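Local atomic coordinates of thermostable carboxypeptidase 1 (Pyrococcus furiosus, PDB entry 1KA2), a protein that releases amino acids one after another from the C-terminus of peptides, with broad specificity, as a cobalt-dependent metallocarboxypeptidase that forms a homodimer. Residues P239-F244 with V268-H273; A231-S236 with V249-R254. All coordinates share one frame; numbering follows the deposited sequence.

Contact 1 of 2, residues P239-F244 with V268-H273; sequences PFTTEF and VHEFGH. With MG (magnesium ion), chain B.
Thr-241 packs against Glu-270 and His-273 of helix 261-278, while Pro-239 and the backbone of Phe-240 meet Glu-270 alone. His-269 comes first on the helix. Its NE2 binds the magnesium ion at 2.3 Å, and its ND1 is held by Glu-306. The edge of its ring lies next to the carboxylate carbon of Glu-270 and to water 2. Glu-270 carries most of the contact. Its chain bends at chi2 (-44°), which swings the carboxylate back beside the loop at Phe-240. On the way Glu-270 CG packs on CB of Pro-239 at 3.9 Å, and Glu-270 CD lies 3.7 Å from CA of Phe-240. Glu-270 OE1 accepts a hydrogen bond from OG1 of Thr-241 at 2.9 Å, on the lone pair that faces away from OE2. Water 1 donates to Glu-270 OE1 at 2.6 Å and takes a weak bond from Thr-241 N. Glu-270 OE2 accepts from water 2 at 2.6 Å. Water 2 is itself a ligand of the magnesium ion. Each carboxylate oxygen is thus engaged, and the glutamate links strand 241-243 to the metal through one water. His-273 stands one turn further along. The CB of His-273 lies 3.4 Å from OG1 of Thr-241, and the threonine methyl CG2 rests against the same carbon. The ring reaches on to the ion, with His-273 NE2 at 2.1 Å from the magnesium, while ND1 is bonded to His-298. Glu-299 adds a protein ligand, and waters 2, 3 and 4 are also bound. The two histidines spaced by a helical turn, with Glu-270 as the probable proton donor/acceptor, form the HEXXH metallopeptidase site. It binds catalytic cobalt in the active enzyme and magnesium in this crystal.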
# COMPACT_ATOMS: atom_id res chain seq x y z
N PRO A 239 -1.21 5.79 16.48
CA PRO A 239 0.02 6.32 15.87
C PRO A 239 1.12 5.29 15.79
O PRO A 239 1.36 4.55 16.75
CB PRO A 239 0.41 7.47 16.81
CG PRO A 239 -0.90 7.92 17.36
CD PRO A 239 -1.61 6.62 17.63
N PHE A 240 1.79 5.23 14.65
CA PHE A 240 2.90 4.31 14.46
C PHE A 240 3.83 4.84 13.37
O PHE A 240 3.54 5.84 12.72
CB PHE A 240 2.40 2.89 14.09
CG PHE A 240 1.73 2.80 12.75
CD1 PHE A 240 2.47 2.61 11.59
CD2 PHE A 240 0.35 2.93 12.64
CE1 PHE A 240 1.85 2.53 10.34
CE2 PHE A 240 -0.28 2.85 11.40
CZ PHE A 240 0.47 2.65 10.25
N THR A 241 4.96 4.17 13.21
CA THR A 241 5.95 4.54 12.21
C THR A 241 6.30 3.30 11.41
O THR A 241 6.44 2.22 11.98
CB THR A 241 7.24 5.08 12.89
OG1 THR A 241 6.98 6.33 13.52
CG2 THR A 241 8.37 5.25 11.86
N THR A 242 6.41 3.45 10.09
CA THR A 242 6.80 2.33 9.24
C THR A 242 7.91 2.75 8.32
O THR A 242 8.00 3.91 7.93
CB THR A 242 5.71 1.86 8.27
OG1 THR A 242 4.53 2.64 8.43
CG2 THR A 242 5.47 0.38 8.46
N GLU A 243 8.72 1.79 7.93
CA GLU A 243 9.80 2.04 7.02
C GLU A 243 9.59 1.15 5.81
O GLU A 243 9.69 -0.07 5.92
CB GLU A 243 11.14 1.68 7.65
CG GLU A 243 11.27 2.08 9.10
CD GLU A 243 10.77 1.02 10.06
OE1 GLU A 243 11.08 -0.16 9.85
OE2 GLU A 243 10.08 1.38 11.05
N PHE A 244 9.25 1.75 4.67
CA PHE A 244 9.10 0.98 3.44
C PHE A 244 10.53 0.92 2.89
O PHE A 244 10.90 0.00 2.15
CB PHE A 244 8.18 1.71 2.45
CG PHE A 244 6.72 1.72 2.85
CD1 PHE A 244 5.77 2.32 2.03
CD2 PHE A 244 6.29 1.17 4.06
CE1 PHE A 244 4.42 2.38 2.39
CE2 PHE A 244 4.93 1.22 4.44
CZ PHE A 244 4.00 1.83 3.59
N VAL A 268 5.26 13.97 17.33
CA VAL A 268 6.67 14.20 17.65
C VAL A 268 7.30 12.86 18.01
O VAL A 268 8.39 12.52 17.53
CB VAL A 268 6.81 15.19 18.82
CG1 VAL A 268 8.28 15.48 19.09
CG2 VAL A 268 6.07 16.46 18.50
N HIS A 269 6.61 12.10 18.86
CA HIS A 269 7.08 10.77 19.28
C HIS A 269 7.39 9.96 18.03
O HIS A 269 8.52 9.50 17.84
CB HIS A 269 6.00 10.06 20.10
CG HIS A 269 6.39 8.69 20.57
ND1 HIS A 269 7.10 8.48 21.74
CD2 HIS A 269 6.15 7.46 20.05
CE1 HIS A 269 7.27 7.18 21.91
NE2 HIS A 269 6.71 6.54 20.90
N GLU A 270 6.40 9.79 17.16
CA GLU A 270 6.62 9.03 15.94
C GLU A 270 7.71 9.65 15.06
O GLU A 270 8.46 8.94 14.41
CB GLU A 270 5.31 8.89 15.14
CG GLU A 270 4.19 8.10 15.86
CD GLU A 270 4.68 6.81 16.55
OE1 GLU A 270 5.42 6.02 15.92
OE2 GLU A 270 4.30 6.60 17.71
N PHE A 271 7.80 10.98 15.04
CA PHE A 271 8.85 11.61 14.24
C PHE A 271 10.21 11.07 14.69
O PHE A 271 11.11 10.83 13.87
CB PHE A 271 8.83 13.13 14.41
CG PHE A 271 10.08 13.81 13.90
CD1 PHE A 271 10.26 14.04 12.54
CD2 PHE A 271 11.10 14.16 14.79
CE1 PHE A 271 11.45 14.60 12.06
CE2 PHE A 271 12.29 14.72 14.32
CZ PHE A 271 12.47 14.94 12.95
N GLY A 272 10.36 10.91 16.00
CA GLY A 272 11.62 10.41 16.55
C GLY A 272 11.99 9.05 16.02
O GLY A 272 13.16 8.75 15.77
N HIS A 273 10.97 8.20 15.85
CA HIS A 273 11.18 6.87 15.30
C HIS A 273 11.61 6.99 13.85
O HIS A 273 12.56 6.33 13.41
CB HIS A 273 9.88 6.05 15.34
CG HIS A 273 9.52 5.52 16.68
ND1 HIS A 273 10.32 4.64 17.38
CD2 HIS A 273 8.41 5.70 17.44
CE1 HIS A 273 9.72 4.30 18.51
NE2 HIS A 273 8.56 4.93 18.56
MG MG B . 7.11 4.45 19.97
O HOH W 1 5.65 3.40 16.05
O HOH W 2 5.34 4.44 18.67
O HOH W 3 6.98 2.31 19.67
O HOH W 4 5.85 3.89 21.72

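Contact 2 of 2, residues A231-S236 with V249-R254; sequences ARLDVS and VRITTR
Thr-252 OG1 donates to Ser-236 OG at 2.7 Å. Chi1 of Thr-252 (68°) sets OG1 between its backbone N and carbonyl carbon, turned to Ser-236. Ser-236 OG is also hydrogen-bonded to His-238 O. Within strand 231-235, Arg-232 grips Asp-234 side-on. Arg-232 NE meets Asp-234 OD2 and Arg-232 NH2 meets Asp-234 OD1, each at 3.0 Å and in the guanidinium plane. Water 5 ties OD2 to Ile-251 O. Backbone bonds run up the ladder: Ile-251 N to Arg-232 O (3.1 Å), Asp-234 N to Ile-251 O, Thr-253 N to Asp-234 O, and Ser-236 N to Thr-253 O. Arg-232 N to Val-249 O is weak. The side chains of Arg-232 and Arg-250 run next to each other in one direction, their guanidinium planes inclined by 66°. CD of Arg-232 sits over one face of the Arg-250 guanidinium. Arg-250 is salt-bridged to Asp-248 and to Asp-33 of the second subunit, which probably offset the like charges. On the opposite face, Leu-233 CD1 packs on Ile-251 CG1 at 3.7 Å. This is a parallel strand pair of a small mixed sheet. The face with Leu-233 and Ile-251 packs on helices 209-223 and 261-278, and strand 248-253 carries the DXRXT motif of M32 carboxypeptidases.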
# COMPACT_ATOMS: atom_id res chain seq x y z
N ALA A 231 8.90 11.03 3.01
CA ALA A 231 8.01 10.69 4.11
C ALA A 231 6.59 11.19 3.95
O ALA A 231 6.30 12.04 3.11
CB ALA A 231 8.60 11.19 5.43
N ARG A 232 5.72 10.64 4.80
CA ARG A 232 4.32 11.00 4.81
C ARG A 232 3.79 11.02 6.24
O ARG A 232 4.33 10.36 7.13
CB ARG A 232 3.47 9.97 4.04
CG ARG A 232 3.76 9.76 2.56
CD ARG A 232 2.63 8.90 1.98
NE ARG A 232 1.34 9.47 2.38
CZ ARG A 232 0.68 10.39 1.69
NH1 ARG A 232 1.17 10.84 0.54
NH2 ARG A 232 -0.46 10.90 2.15
N LEU A 233 2.71 11.77 6.43
CA LEU A 233 2.00 11.85 7.69
C LEU A 233 0.54 11.60 7.34
O LEU A 233 -0.03 12.28 6.48
CB LEU A 233 2.14 13.23 8.34
CG LEU A 233 1.14 13.45 9.49
CD1 LEU A 233 1.54 12.59 10.69
CD2 LEU A 233 1.10 14.92 9.89
N ASP A 234 -0.07 10.61 7.99
CA ASP A 234 -1.46 10.27 7.76
C ASP A 234 -2.12 9.98 9.11
O ASP A 234 -1.48 10.09 10.15
CB ASP A 234 -1.55 9.04 6.86
CG ASP A 234 -1.09 9.35 5.44
OD1 ASP A 234 -1.80 10.10 4.74
OD2 ASP A 234 -0.02 8.87 5.03
N VAL A 235 -3.40 9.63 9.07
CA VAL A 235 -4.16 9.32 10.27
C VAL A 235 -4.47 7.82 10.32
O VAL A 235 -4.63 7.16 9.28
CB VAL A 235 -5.50 10.13 10.28
CG1 VAL A 235 -6.39 9.67 11.41
CG2 VAL A 235 -5.22 11.61 10.39
N SER A 236 -4.52 7.27 11.54
CA SER A 236 -4.85 5.86 11.77
C SER A 236 -5.35 5.70 13.21
O SER A 236 -5.15 6.59 14.03
CB SER A 236 -3.64 4.96 11.53
OG SER A 236 -2.67 5.10 12.56
N VAL A 249 9.69 6.66 4.57
CA VAL A 249 9.31 6.36 5.95
C VAL A 249 8.04 7.13 6.28
O VAL A 249 7.95 8.33 6.02
CB VAL A 249 10.45 6.76 6.93
CG1 VAL A 249 10.08 6.38 8.36
CG2 VAL A 249 11.74 6.08 6.51
N ARG A 250 7.07 6.43 6.86
CA ARG A 250 5.79 7.04 7.15
C ARG A 250 5.32 6.93 8.60
O ARG A 250 5.55 5.93 9.27
CB ARG A 250 4.75 6.41 6.22
CG ARG A 250 5.22 6.39 4.78
CD ARG A 250 4.16 5.90 3.80
NE ARG A 250 4.73 5.71 2.47
CZ ARG A 250 4.06 5.23 1.43
NH1 ARG A 250 2.77 4.89 1.54
NH2 ARG A 250 4.68 5.10 0.26
N ILE A 251 4.67 8.00 9.07
CA ILE A 251 4.14 8.03 10.42
C ILE A 251 2.68 8.46 10.37
O ILE A 251 2.22 9.06 9.40
CB ILE A 251 4.90 9.06 11.34
CG1 ILE A 251 4.55 10.49 10.93
CG2 ILE A 251 6.41 8.85 11.26
CD1 ILE A 251 5.15 11.55 11.85
N THR A 252 1.94 8.12 11.42
CA THR A 252 0.55 8.51 11.50
C THR A 252 0.30 9.05 12.90
O THR A 252 1.11 8.87 13.81
CB THR A 252 -0.41 7.32 11.28
OG1 THR A 252 -0.30 6.41 12.37
CG2 THR A 252 -0.06 6.59 10.00
N THR A 253 -0.81 9.75 13.07
CA THR A 253 -1.18 10.26 14.37
C THR A 253 -2.68 10.12 14.36
O THR A 253 -3.24 9.50 13.45
CB THR A 253 -0.83 11.75 14.55
OG1 THR A 253 -1.11 12.15 15.90
CG2 THR A 253 -1.64 12.62 13.59
N ARG A 254 -3.33 10.66 15.37
CA ARG A 254 -4.77 10.61 15.40
C ARG A 254 -5.22 11.90 16.02
O ARG A 254 -4.47 12.53 16.75
CB ARG A 254 -5.29 9.42 16.20
CG ARG A 254 -5.01 9.47 17.67
CD ARG A 254 -5.75 8.36 18.37
NE ARG A 254 -5.22 8.13 19.71
CZ ARG A 254 -4.91 6.94 20.20
NH1 ARG A 254 -5.08 5.85 19.45
NH2 ARG A 254 -4.44 6.83 21.43
O HOH W 5 1.85 7.49 6.79

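The segments alternate along the chain in the order 231-236, 239-244, 249-254, 268-273. The centres of the two contacts are about 7 Å apart. They share one small mixed sheet, in which strand 248-253 lies between 231-235 and 241-243. Contact 2 is its parallel pair. Strand 241-243, from contact 1, runs antiparallel along the other edge of 248-253, with backbone bonds pairing Phe-240 with Thr-252 and Thr-242 with Arg-250. Ile-251 touches Glu-270, so the middle strand also backs the HEXXH helix 261-278. In a mostly helical protein, the sheet thus joins the metal site to residues that face the second subunit.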